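Local coordinates for protein endoglucanase A (Clostridium longisporum, PDB 6Q1I) that cleaves internal beta-1,4-glucosidic linkages in cellulose, lichenan and cereal beta-glucans, the chain described here being its glycoside hydrolase family 5 catalytic domain, at residues A[121-126]-A[161-166]; A[133-138]-A[182-187]; A[302-307]-A[347-352]. All blocks are in the same frame, centred on the assembly; numbering follows the deposited sequence.

Interaction 1 of 3, residues A[121-126]-A[161-166]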
ATOM      1  N   VAL A 121      10.947  -7.437  11.001  1.00 10.00           N
ATOM      2  CA  VAL A 121       9.880  -6.797  11.768  1.00  9.80           C
ATOM      3  C   VAL A 121       8.933  -7.897  12.228  1.00  9.88           C
ATOM      4  O   VAL A 121       7.956  -8.230  11.549  1.00 10.96           O
ATOM      5  CB  VAL A 121       9.162  -5.693  10.974  1.00  9.20           C
ATOM      6  CG1 VAL A 121       8.041  -5.086  11.800  1.00 10.16           C
ATOM      7  CG2 VAL A 121      10.157  -4.626  10.563  1.00 10.07           C
ATOM      8  N   ILE A 122       9.251  -8.499  13.363  1.00  9.93           N
ATOM      9  CA  ILE A 122       8.534  -9.649  13.897  1.00 10.02           C
ATOM     10  C   ILE A 122       7.716  -9.156  15.082  1.00  9.98           C
ATOM     11  O   ILE A 122       8.298  -8.694  16.074  1.00 10.42           O
ATOM     12  CB  ILE A 122       9.518 -10.752  14.316  1.00 11.04           C
ATOM     13  CG1 ILE A 122      10.295 -11.264  13.098  1.00 12.67           C
ATOM     14  CG2 ILE A 122       8.772 -11.877  15.012  1.00 12.40           C
ATOM     15  CD1 ILE A 122      11.571 -11.986  13.472  1.00 15.00           C
ATOM     16  N   PRO A 123       6.374  -9.210  15.023  1.00  9.52           N
ATOM     17  CA  PRO A 123       5.552  -8.584  16.085  1.00  9.21           C
ATOM     18  C   PRO A 123       5.293  -9.509  17.270  1.00 10.22           C
ATOM     19  O   PRO A 123       4.178  -9.993  17.499  1.00 10.65           O
ATOM     20  CB  PRO A 123       4.273  -8.212  15.327  1.00  9.33           C
ATOM     21  CG  PRO A 123       4.133  -9.314  14.292  1.00 10.49           C
ATOM     22  CD  PRO A 123       5.550  -9.663  13.881  1.00 10.21           C
ATOM     23  N   THR A 124       6.347  -9.753  18.053  1.00 11.08           N
ATOM     24  CA  THR A 124       6.244 -10.473  19.314  1.00 11.20           C
ATOM     25  C   THR A 124       6.933  -9.673  20.408  1.00 11.07           C
ATOM     26  O   THR A 124       7.842  -8.881  20.151  1.00 11.55           O
ATOM     27  CB  THR A 124       6.912 -11.855  19.255  1.00 12.67           C
ATOM     28  OG1 THR A 124       8.314 -11.683  19.032  1.00 12.92           O
ATOM     29  CG2 THR A 124       6.316 -12.707  18.153  1.00 14.35           C
ATOM     30  N   TYR A 125       6.502  -9.905  21.650  1.00 11.82           N
ATOM     31  CA  TYR A 125       7.168  -9.264  22.777  1.00 13.20           C
ATOM     32  C   TYR A 125       8.639  -9.654  22.839  1.00 14.68           C
ATOM     33  O   TYR A 125       9.478  -8.825  23.196  1.00 15.81           O
ATOM     34  CB  TYR A 125       6.468  -9.605  24.096  1.00 14.58           C
ATOM     35  CG  TYR A 125       5.049  -9.085  24.210  1.00 14.42           C
ATOM     36  CD1 TYR A 125       4.711  -7.812  23.767  1.00 14.44           C
ATOM     37  CD2 TYR A 125       4.051  -9.864  24.776  1.00 14.87           C
ATOM     38  CE1 TYR A 125       3.425  -7.339  23.863  1.00 14.02           C
ATOM     39  CE2 TYR A 125       2.755  -9.398  24.880  1.00 15.30           C
ATOM     40  CZ  TYR A 125       2.448  -8.135  24.428  1.00 14.79           C
ATOM     41  OH  TYR A 125       1.152  -7.672  24.530  1.00 15.66           O
ATOM     42  N   ALA A 126       8.973 -10.885  22.443  1.00 14.82           N
ATOM     43  CA  ALA A 126      10.358 -11.338  22.510  1.00 15.28           C
ATOM     44  C   ALA A 126      11.259 -10.623  21.509  1.00 14.98           C
ATOM     45  O   ALA A 126      12.470 -10.520  21.738  1.00 17.02           O
ATOM     46  CB  ALA A 126      10.431 -12.843  22.264  1.00 17.03           C
ATOM     47  N   PRO A 161       2.232  -6.131   8.456  1.00  7.10           N
ATOM     48  CA  PRO A 161       3.012  -6.715   9.552  1.00  7.64           C
ATOM     49  C   PRO A 161       2.236  -7.823  10.250  1.00  7.16           C
ATOM     50  O   PRO A 161       1.088  -7.635  10.650  1.00  8.35           O
ATOM     51  CB  PRO A 161       3.262  -5.517  10.477  1.00  7.23           C
ATOM     52  CG  PRO A 161       2.116  -4.597  10.210  1.00  8.13           C
ATOM     53  CD  PRO A 161       1.870  -4.728   8.726  1.00  8.30           C
ATOM     54  N   ARG A 162       2.877  -8.978  10.408  1.00  7.27           N
ATOM     55  CA  ARG A 162       2.174 -10.176  10.852  1.00  7.64           C
ATOM     56  C   ARG A 162       3.187 -11.210  11.330  1.00  8.57           C
ATOM     57  O   ARG A 162       4.397 -11.052  11.145  1.00  9.57           O
ATOM     58  CB  ARG A 162       1.325 -10.757   9.717  1.00  8.36           C
ATOM     59  CG  ARG A 162       2.162 -11.274   8.541  1.00  8.86           C
ATOM     60  CD  ARG A 162       1.347 -11.529   7.284  1.00 10.04           C
ATOM     61  NE  ARG A 162       2.158 -12.113   6.214  1.00 10.84           N
ATOM     62  CZ  ARG A 162       2.870 -11.418   5.323  1.00 10.37           C
ATOM     63  NH1 ARG A 162       2.899 -10.094   5.354  1.00 10.49           N
ATOM     64  NH2 ARG A 162       3.548 -12.056   4.381  1.00 12.25           N
ATOM     65  N   LEU A 163       2.670 -12.299  11.921  1.00  9.06           N
ATOM     66  CA  LEU A 163       3.504 -13.404  12.410  1.00  8.85           C
ATOM     67  C   LEU A 163       3.789 -14.369  11.259  1.00  9.56           C
ATOM     68  O   LEU A 163       3.228 -15.466  11.161  1.00  9.89           O
ATOM     69  CB  LEU A 163       2.823 -14.113  13.577  1.00  9.74           C
ATOM     70  CG  LEU A 163       2.669 -13.325  14.878  1.00 10.05           C
ATOM     71  CD1 LEU A 163       1.754 -14.075  15.851  1.00 10.67           C
ATOM     72  CD2 LEU A 163       4.021 -13.058  15.537  1.00 11.74           C
ATOM     73  N   GLU A 164       4.690 -13.947  10.369  1.00  9.77           N
ATOM     74  CA  GLU A 164       5.050 -14.778   9.227  1.00 10.99           C
ATOM     75  C   GLU A 164       5.614 -16.112   9.691  1.00 10.40           C
ATOM     76  O   GLU A 164       6.369 -16.185  10.663  1.00 13.01           O
ATOM     77  CB  GLU A 164       6.071 -14.051   8.346  1.00 11.71           C
ATOM     78  CG  GLU A 164       5.492 -12.801   7.704  1.00 11.58           C
ATOM     79  CD  GLU A 164       6.423 -12.138   6.714  1.00 13.73           C
ATOM     80  OE1 GLU A 164       7.300 -12.822   6.149  1.00 19.10           O
ATOM     81  OE2 GLU A 164       6.271 -10.925   6.501  1.00 11.37           O
ATOM     82  N   GLY A 165       5.229 -17.175   8.994  1.00 12.05           N
ATOM     83  CA  GLY A 165       5.729 -18.497   9.289  1.00 14.29           C
ATOM     84  C   GLY A 165       5.038 -19.220  10.426  1.00 15.64           C
ATOM     85  O   GLY A 165       5.448 -20.340  10.755  1.00 19.90           O
ATOM     86  N   THR A 166       4.011 -18.636  11.032  1.00 12.55           N
ATOM     87  CA  THR A 166       3.252 -19.260  12.105  1.00 11.08           C
ATOM     88  C   THR A 166       1.831 -19.544  11.650  1.00 10.68           C
ATOM     89  O   THR A 166       1.367 -19.006  10.639  1.00 11.06           O
ATOM     90  CB  THR A 166       3.174 -18.346  13.337  1.00 11.27           C
ATOM     91  OG1 THR A 166       2.181 -17.326  13.123  1.00 11.05           O
ATOM     92  CG2 THR A 166       4.533 -17.733  13.685  1.00 12.89           C
TER

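Interaction 2 of 3, residues A[133-138]-A[182-187]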
ATOM      1  N   PRO A 133      14.419  -0.310  17.908  1.00 12.28           N
ATOM      2  CA  PRO A 133      15.451   0.693  17.602  1.00 11.96           C
ATOM      3  C   PRO A 133      15.799   0.743  16.124  1.00 11.67           C
ATOM      4  O   PRO A 133      16.060   1.821  15.583  1.00 12.95           O
ATOM      5  CB  PRO A 133      16.648   0.267  18.468  1.00 14.05           C
ATOM      6  CG  PRO A 133      16.112  -0.671  19.483  1.00 16.14           C
ATOM      7  CD  PRO A 133      14.856  -1.277  18.936  1.00 13.79           C
ATOM      8  N   LYS A 134      15.824  -0.418  15.465  1.00 12.05           N
ATOM      9  CA  LYS A 134      16.161  -0.477  14.048  1.00 11.59           C
ATOM     10  C   LYS A 134      15.069   0.159  13.203  1.00 10.74           C
ATOM     11  O   LYS A 134      15.362   0.926  12.280  1.00 11.27           O
ATOM     12  CB  LYS A 134      16.395  -1.933  13.656  1.00 12.34           C
ATOM     13  CG  LYS A 134      16.719  -2.171  12.201  1.00 13.24           C
ATOM     14  CD  LYS A 134      17.110  -3.622  11.989  1.00 13.83           C
ATOM     15  CE  LYS A 134      17.213  -3.988  10.532  1.00 16.58           C
ATOM     16  NZ  LYS A 134      17.675  -5.397  10.378  1.00 20.02           N
ATOM     17  N   LEU A 135      13.804  -0.123  13.521  1.00 10.11           N
ATOM     18  CA  LEU A 135      12.695   0.489  12.789  1.00  8.96           C
ATOM     19  C   LEU A 135      12.690   1.999  12.969  1.00  9.12           C
ATOM     20  O   LEU A 135      12.412   2.744  12.020  1.00  9.93           O
ATOM     21  CB  LEU A 135      11.373  -0.124  13.252  1.00 10.21           C
ATOM     22  CG  LEU A 135      10.109   0.383  12.557  1.00 10.70           C
ATOM     23  CD1 LEU A 135      10.126   0.096  11.065  1.00 12.22           C
ATOM     24  CD2 LEU A 135       8.881  -0.224  13.202  1.00 12.18           C
ATOM     25  N   LYS A 136      13.019   2.467  14.175  1.00 10.22           N
ATOM     26  CA  LYS A 136      13.057   3.901  14.440  1.00  9.93           C
ATOM     27  C   LYS A 136      14.189   4.581  13.673  1.00 10.13           C
ATOM     28  O   LYS A 136      13.994   5.659  13.103  1.00 11.04           O
ATOM     29  CB  LYS A 136      13.175   4.138  15.948  1.00 10.50           C
ATOM     30  CG  LYS A 136      11.901   3.770  16.710  1.00 10.39           C
ATOM     31  CD  LYS A 136      11.990   4.102  18.199  1.00 11.41           C
ATOM     32  CE  LYS A 136      11.919   5.597  18.470  1.00 12.59           C
ATOM     33  NZ  LYS A 136      10.586   6.189  18.159  1.00 13.17           N
ATOM     34  N   THR A 137      15.376   3.972  13.631  1.00 10.78           N
ATOM     35  CA  THR A 137      16.470   4.565  12.867  0.80 11.07           C
ATOM     36  C   THR A 137      16.156   4.571  11.374  1.00 10.93           C
ATOM     37  O   THR A 137      16.475   5.532  10.664  1.00 11.85           O
ATOM     38  CB  THR A 137      17.772   3.809  13.126  0.80 14.50           C
ATOM     39  OG1 THR A 137      18.007   3.686  14.535  0.80 20.31           O
ATOM     40  CG2 THR A 137      18.920   4.568  12.477  0.80 14.85           C
ATOM     41  N   LEU A 138      15.531   3.501  10.878  1.00 10.38           N
ATOM     42  CA  LEU A 138      15.098   3.471   9.485  1.00 10.08           C
ATOM     43  C   LEU A 138      14.148   4.626   9.181  1.00  9.89           C
ATOM     44  O   LEU A 138      14.353   5.376   8.217  1.00 10.25           O
ATOM     45  CB  LEU A 138      14.444   2.124   9.176  1.00  9.79           C
ATOM     46  CG  LEU A 138      13.812   2.001   7.785  1.00 10.00           C
ATOM     47  CD1 LEU A 138      14.840   2.219   6.675  1.00  9.56           C
ATOM     48  CD2 LEU A 138      13.151   0.654   7.643  1.00 10.53           C
ATOM     49  N   ASN A 182       0.689  -2.378  16.853  1.00  9.56           N
ATOM     50  CA  ASN A 182       0.362  -1.015  17.260  1.00  8.18           C
ATOM     51  C   ASN A 182       1.585  -0.295  17.823  1.00  9.35           C
ATOM     52  O   ASN A 182       1.790   0.892  17.556  1.00 10.01           O
ATOM     53  CB  ASN A 182      -0.749  -1.013  18.315  1.00  9.31           C
ATOM     54  CG  ASN A 182      -2.121  -1.265  17.733  1.00 10.76           C
ATOM     55  OD1 ASN A 182      -2.476  -0.738  16.677  1.00 10.67           O
ATOM     56  ND2 ASN A 182      -2.920  -2.041  18.450  1.00 11.50           N
ATOM     57  N   LYS A 183       2.405  -1.001  18.605  0.58  8.94           N
ATOM     58  CA  LYS A 183       3.593  -0.387  19.193  0.58  8.63           C
ATOM     59  C   LYS A 183       4.639  -0.045  18.136  0.58  8.80           C
ATOM     60  O   LYS A 183       5.302   0.991  18.229  0.58 10.43           O
ATOM     61  CB  LYS A 183       4.166  -1.305  20.273  0.58  9.91           C
ATOM     62  CG  LYS A 183       3.238  -1.415  21.492  0.58 11.87           C
ATOM     63  CD  LYS A 183       3.667  -2.439  22.546  0.58 12.64           C
ATOM     64  CE  LYS A 183       2.867  -2.236  23.832  0.58 16.70           C
ATOM     65  NZ  LYS A 183       2.913  -3.414  24.758  0.58 18.55           N
ATOM     66  N   TYR A 184       4.812  -0.904  17.128  1.00  8.42           N
ATOM     67  CA  TYR A 184       5.740  -0.592  16.047  1.00  8.53           C
ATOM     68  C   TYR A 184       5.246   0.606  15.241  1.00  8.22           C
ATOM     69  O   TYR A 184       6.040   1.475  14.860  1.00  9.01           O
ATOM     70  CB  TYR A 184       5.922  -1.805  15.135  1.00  8.68           C
ATOM     71  CG  TYR A 184       6.685  -2.989  15.706  1.00  8.40           C
ATOM     72  CD1 TYR A 184       7.478  -2.873  16.841  1.00 10.13           C
ATOM     73  CD2 TYR A 184       6.626  -4.227  15.077  1.00  8.89           C
ATOM     74  CE1 TYR A 184       8.177  -3.958  17.338  1.00  9.85           C
ATOM     75  CE2 TYR A 184       7.329  -5.316  15.565  1.00  9.58           C
ATOM     76  CZ  TYR A 184       8.096  -5.178  16.702  1.00  9.37           C
ATOM     77  OH  TYR A 184       8.788  -6.244  17.225  1.00 10.69           O
ATOM     78  N   ASN A 185       3.945   0.646  14.930  1.00  8.15           N
ATOM     79  CA  ASN A 185       3.390   1.797  14.224  1.00  8.21           C
ATOM     80  C   ASN A 185       3.627   3.083  15.012  1.00  8.10           C
ATOM     81  O   ASN A 185       4.005   4.112  14.441  1.00  8.84           O
ATOM     82  CB  ASN A 185       1.883   1.622  13.992  1.00  8.01           C
ATOM     83  CG  ASN A 185       1.547   0.662  12.867  1.00  8.63           C
ATOM     84  OD1 ASN A 185       2.340   0.423  11.950  1.00  8.73           O
ATOM     85  ND2 ASN A 185       0.327   0.140  12.907  1.00  9.14           N
ATOM     86  N   ALA A 186       3.381   3.044  16.331  1.00  9.00           N
ATOM     87  CA  ALA A 186       3.553   4.238  17.158  1.00  9.75           C
ATOM     88  C   ALA A 186       5.016   4.661  17.212  1.00  9.05           C
ATOM     89  O   ALA A 186       5.322   5.859  17.212  1.00  9.63           O
ATOM     90  CB  ALA A 186       3.015   3.983  18.569  1.00 10.35           C
ATOM     91  N   ALA A 187       5.931   3.686  17.261  1.00  9.68           N
ATOM     92  CA  ALA A 187       7.356   3.997  17.299  1.00 10.36           C
ATOM     93  C   ALA A 187       7.811   4.625  15.993  1.00  9.01           C
ATOM     94  O   ALA A 187       8.586   5.587  16.000  1.00  9.76           O
ATOM     95  CB  ALA A 187       8.168   2.733  17.585  1.00 11.32           C
TER

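Interaction 3 of 3, residues A[302-307]-A[347-352]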
ATOM      1  N   TYR A 302     -17.529  -0.986  -9.627  1.00 10.04           N
ATOM      2  CA  TYR A 302     -18.394  -0.930  -8.456  1.00 10.55           C
ATOM      3  C   TYR A 302     -17.582  -0.636  -7.205  1.00  9.91           C
ATOM      4  O   TYR A 302     -17.986   0.178  -6.365  1.00 10.28           O
ATOM      5  CB  TYR A 302     -19.163  -2.239  -8.295  1.00 11.35           C
ATOM      6  CG  TYR A 302     -20.286  -2.091  -7.300  1.00 11.76           C
ATOM      7  CD1 TYR A 302     -21.553  -1.706  -7.724  1.00 13.90           C
ATOM      8  CD2 TYR A 302     -20.082  -2.280  -5.939  1.00 12.48           C
ATOM      9  CE1 TYR A 302     -22.577  -1.539  -6.833  1.00 15.17           C
ATOM     10  CE2 TYR A 302     -21.116  -2.117  -5.038  1.00 14.41           C
ATOM     11  CZ  TYR A 302     -22.355  -1.739  -5.497  1.00 15.68           C
ATOM     12  OH  TYR A 302     -23.408  -1.563  -4.633  1.00 18.53           O
ATOM     13  N   TYR A 303     -16.424  -1.282  -7.076  1.00  8.90           N
ATOM     14  CA  TYR A 303     -15.561  -1.089  -5.918  1.00  8.63           C
ATOM     15  C   TYR A 303     -15.141   0.368  -5.784  1.00  8.45           C
ATOM     16  O   TYR A 303     -15.278   0.965  -4.713  1.00  9.11           O
ATOM     17  CB  TYR A 303     -14.356  -2.016  -6.069  1.00  9.31           C
ATOM     18  CG  TYR A 303     -13.492  -2.265  -4.847  1.00  8.72           C
ATOM     19  CD1 TYR A 303     -12.889  -1.221  -4.147  1.00  9.50           C
ATOM     20  CD2 TYR A 303     -13.211  -3.564  -4.439  1.00  8.95           C
ATOM     21  CE1 TYR A 303     -12.071  -1.462  -3.064  1.00  9.13           C
ATOM     22  CE2 TYR A 303     -12.377  -3.813  -3.360  1.00  8.29           C
ATOM     23  CZ  TYR A 303     -11.823  -2.758  -2.667  1.00  8.60           C
ATOM     24  OH  TYR A 303     -10.995  -2.981  -1.586  1.00  9.20           O
ATOM     25  N   VAL A 304     -14.623   0.960  -6.860  1.00  9.06           N
ATOM     26  CA  VAL A 304     -14.170   2.346  -6.783  1.00  9.17           C
ATOM     27  C   VAL A 304     -15.335   3.283  -6.491  1.00  9.34           C
ATOM     28  O   VAL A 304     -15.210   4.205  -5.684  1.00  9.37           O
ATOM     29  CB  VAL A 304     -13.404   2.752  -8.057  1.00  9.12           C
ATOM     30  CG1 VAL A 304     -13.051   4.218  -8.002  1.00 10.20           C
ATOM     31  CG2 VAL A 304     -12.149   1.912  -8.218  1.00  9.39           C
ATOM     32  N   THR A 305     -16.480   3.079  -7.148  1.00  9.54           N
ATOM     33  CA  THR A 305     -17.638   3.933  -6.891  1.00 10.21           C
ATOM     34  C   THR A 305     -18.063   3.842  -5.431  1.00  9.52           C
ATOM     35  O   THR A 305     -18.271   4.859  -4.766  1.00 10.32           O
ATOM     36  CB  THR A 305     -18.816   3.544  -7.794  1.00 11.67           C
ATOM     37  OG1 THR A 305     -18.453   3.663  -9.173  1.00 13.74           O
ATOM     38  CG2 THR A 305     -20.011   4.453  -7.540  1.00 12.28           C
ATOM     39  N   ALA A 306     -18.168   2.622  -4.910  1.00  9.50           N
ATOM     40  CA  ALA A 306     -18.630   2.426  -3.541  1.00 10.47           C
ATOM     41  C   ALA A 306     -17.640   3.000  -2.537  1.00  9.77           C
ATOM     42  O   ALA A 306     -18.030   3.616  -1.539  1.00 10.69           O
ATOM     43  CB  ALA A 306     -18.841   0.936  -3.281  1.00 10.41           C
ATOM     44  N   ALA A 307     -16.349   2.816  -2.785  1.00  9.63           N
ATOM     45  CA  ALA A 307     -15.353   3.360  -1.876  1.00  9.21           C
ATOM     46  C   ALA A 307     -15.338   4.880  -1.930  1.00  9.10           C
ATOM     47  O   ALA A 307     -15.312   5.549  -0.890  1.00  9.19           O
ATOM     48  CB  ALA A 307     -13.988   2.801  -2.237  1.00 10.00           C
ATOM     49  N   ASP A 347     -10.332   1.308 -17.682  1.00 11.93           N
ATOM     50  CA  ASP A 347     -11.450   2.202 -17.963  1.00 11.76           C
ATOM     51  C   ASP A 347     -12.498   2.126 -16.862  1.00 10.77           C
ATOM     52  O   ASP A 347     -13.080   3.146 -16.485  1.00 11.82           O
ATOM     53  CB  ASP A 347     -12.087   1.862 -19.314  1.00 14.07           C
ATOM     54  CG  ASP A 347     -11.257   2.323 -20.495  1.00 16.59           C
ATOM     55  OD1 ASP A 347     -10.327   3.145 -20.311  1.00 18.43           O
ATOM     56  OD2 ASP A 347     -11.548   1.850 -21.617  1.00 19.57           O
ATOM     57  N   ALA A 348     -12.746   0.922 -16.335  1.00 10.86           N
ATOM     58  CA  ALA A 348     -13.736   0.749 -15.274  1.00 11.12           C
ATOM     59  C   ALA A 348     -13.306   1.431 -13.977  1.00 10.82           C
ATOM     60  O   ALA A 348     -14.137   2.018 -13.272  1.00 11.06           O
ATOM     61  CB  ALA A 348     -13.982  -0.741 -15.042  1.00 11.76           C
ATOM     62  N   LEU A 349     -12.015   1.358 -13.643  1.00  9.98           N
ATOM     63  CA  LEU A 349     -11.513   2.024 -12.444  1.00  9.50           C
ATOM     64  C   LEU A 349     -11.733   3.527 -12.524  1.00  9.98           C
ATOM     65  O   LEU A 349     -12.194   4.158 -11.564  1.00 10.28           O
ATOM     66  CB  LEU A 349     -10.027   1.716 -12.281  1.00  9.45           C
ATOM     67  CG  LEU A 349      -9.648   0.290 -11.890  1.00  8.97           C
ATOM     68  CD1 LEU A 349      -8.146   0.078 -12.043  1.00 10.85           C
ATOM     69  CD2 LEU A 349     -10.078  -0.031 -10.468  1.00  9.77           C
ATOM     70  N   ILE A 350     -11.375   4.124 -13.660  1.00 10.22           N
ATOM     71  CA  ILE A 350     -11.492   5.566 -13.807  1.00 10.89           C
ATOM     72  C   ILE A 350     -12.962   5.962 -13.874  1.00 11.39           C
ATOM     73  O   ILE A 350     -13.364   6.992 -13.324  1.00 12.47           O
ATOM     74  CB  ILE A 350     -10.686   6.049 -15.030  1.00 12.16           C
ATOM     75  CG1 ILE A 350      -9.205   5.628 -14.932  1.00 11.91           C
ATOM     76  CG2 ILE A 350     -10.821   7.562 -15.193  1.00 13.22           C
ATOM     77  CD1 ILE A 350      -8.512   6.068 -13.657  1.00 12.78           C
ATOM     78  N   ARG A 351     -13.782   5.155 -14.552  1.00 11.07           N
ATOM     79  CA  ARG A 351     -15.218   5.413 -14.599  1.00 11.89           C
ATOM     80  C   ARG A 351     -15.822   5.396 -13.196  1.00 12.22           C
ATOM     81  O   ARG A 351     -16.670   6.236 -12.871  1.00 12.80           O
ATOM     82  CB  ARG A 351     -15.893   4.381 -15.507  1.00 13.95           C
ATOM     83  CG  ARG A 351     -17.386   4.545 -15.644  1.00 14.67           C
ATOM     84  CD  ARG A 351     -17.939   3.683 -16.767  1.00 14.88           C
ATOM     85  NE  ARG A 351     -17.725   2.247 -16.583  1.00 17.06           N
ATOM     86  CZ  ARG A 351     -16.925   1.487 -17.332  1.00 17.97           C
ATOM     87  NH1 ARG A 351     -16.230   1.986 -18.345  1.00 20.14           N
ATOM     88  NH2 ARG A 351     -16.840   0.197 -17.071  1.00 20.58           N
ATOM     89  N   GLY A 352     -15.384   4.465 -12.343  1.00 11.84           N
ATOM     90  CA  GLY A 352     -15.900   4.431 -10.984  1.00 11.53           C
ATOM     91  C   GLY A 352     -15.548   5.684 -10.203  1.00 12.13           C
ATOM     92  O   GLY A 352     -16.364   6.198  -9.434  1.00 12.81           O
TER

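Interaction 1 of 3, residues A[121-126]-A[161-166]
Leu-163 reaches across to Pro-123 and Thr-124 with one of its two methyls. From CB the side chain starts alongside the other loop rather than at it, and neither CB nor CG meets that loop closely. CG lies anti to the carbonyl carbon (chi1 -67°); with chi2 170° CD1 runs on, extended, and CD2 is the branch folded back, and it is CD2 that makes the contact. It meets the ring carbon CG of Pro-123 at 3.9 Å, the carbonyl O of Pro-123 at 3.6 Å, and CG2 of Thr-124 at 3.5 Å, a tight methyl-to-methyl contact in which the two side chains cross at a slant. The leucine, a branched aliphatic suited to such mixed surroundings, also rests on Ser-177 of helix 175-194. Thr-124 offers carbon to it while its OG1 is bonded to the N of Lys-127. Both segments belong to loops that follow barrel strands, 109-113 and 153-156, at the C-terminal end of the TIM barrel where the family 5 active site lies, and Pro-123 and Leu-163 each centre an inverse gamma turn. The Pro-123 ring also meets backbone: its CD sits 3.3 Å from Arg-162 O. The Arg-162 side chain heads away, NH1 on the O of Gln-160, which replaces the probable proton donor, and NE paired with Glu-169. In the type II turn that follows, Leu-163 O takes both Thr-166 OG1, at 2.9 Å, and Thr-166 N, from the same face of its plane.

Interaction 2 of 3, residues A[133-138]-A[182-187]
Leu-135 and Tyr-184 set their side chains at about a right angle, the leucine pushing one methyl against the root of the tyrosine. With CG anti to the backbone N (chi1 -179°), Leu-135 extends straight at helix 175-194, and its CD2 comes to rest 3.9 Å from Tyr-184 CB and 3.7 Å from Tyr-184 O. A long, branched apolar side chain is apt here, since it spans the gap between backbones at this buried level. Lys-136 works differently. Its aliphatic part lies over Ala-187, whose single methyl permits so close an approach, CG being 4.0 Å from the alanine CB; then bends at chi3 and chi4 curl the chain round, carrying NZ to Ala-187 O at 3.0 Å. The ammonium approaches with a C=O...N angle of 125°, tilted 22° from the carbonyl plane. The same NZ forms a salt bridge with Glu-190 and a hydrogen bond with Ser-191 OG, so three partners on helix 175-194 hold it. The two helices are successive outer helices of the barrel, following strands 109-113 and 153-156; Tyr-184 also packs on Val-131 and Thr-132 of helix 128-145, while Asn-185 turns inward to Thr-157 and to Pro-207 of strand 204-208.

Interaction 3 of 3, residues A[302-307]-A[347-352]
Val-304 and Leu-349 supply the apolar side-chain contact between segments 302-307 and 347-352. The two side chains run roughly perpendicular, with Val-304 CG2 3.6 Å from Leu-349 CD2. The leucine leaves its backbone pointing away from the other helix; its first torsion (chi1 -70°) keeps CG beside the backbone N, and with chi2 169° CD1 continues away while CD2 is the branch left facing the valine. The other valine methyl packs on backbone, CG1 lying 3.6 Å from Gly-352 C. A compact beta-branched residue serves well here, one methyl facing a side chain and the other a bare stretch of helix.

Close backbone approach is the second element. The CA atoms of Thr-305 and Gly-352 are 4.5 Å apart, an approach that glycine suits, having no side chain to stand between its backbone and Val-304. The short helix axes come within 7.7 Å and cross at -20°.

Between the segments the polar contact is made by Thr-305, whose OG1 sits 3.2 Å from Gly-352 CA and 3.3 Å from Gly-352 O. Its main partner is Glu-301 O in its own helix, and Asn-355 ND2 of the other helix also bonds to it; nearby, Arg-351 is salt-bridged to Glu-301.

This near-parallel alignment is that of neighbouring outer helices in a TIM barrel, here following its last two strands, 280-285 and 314-318, with Val-304 resting on Cys-314 and Leu-349 on Trp-316.

The three contacts belong to one eight-stranded TIM barrel. Interactions 1 and 2 join the same two consecutive beta-alpha units, one at the loops after strands 109-113 and 153-156, the other at the helices those loops lead into; their segments therefore alternate along the chain. Their centres are 14 Å apart, and Tyr-184 bridges them, its OH 2.8 Å from Ile-122 O in a probable hydrogen bond. Interaction 3 follows later in sequence, between the outer helices of the last two units, on the opposite side of the chain's centre, 35 Å from either centre. Two pairs of neighbouring units are thus joined, one at both the active-site loops and the outer helices, the other at the helices.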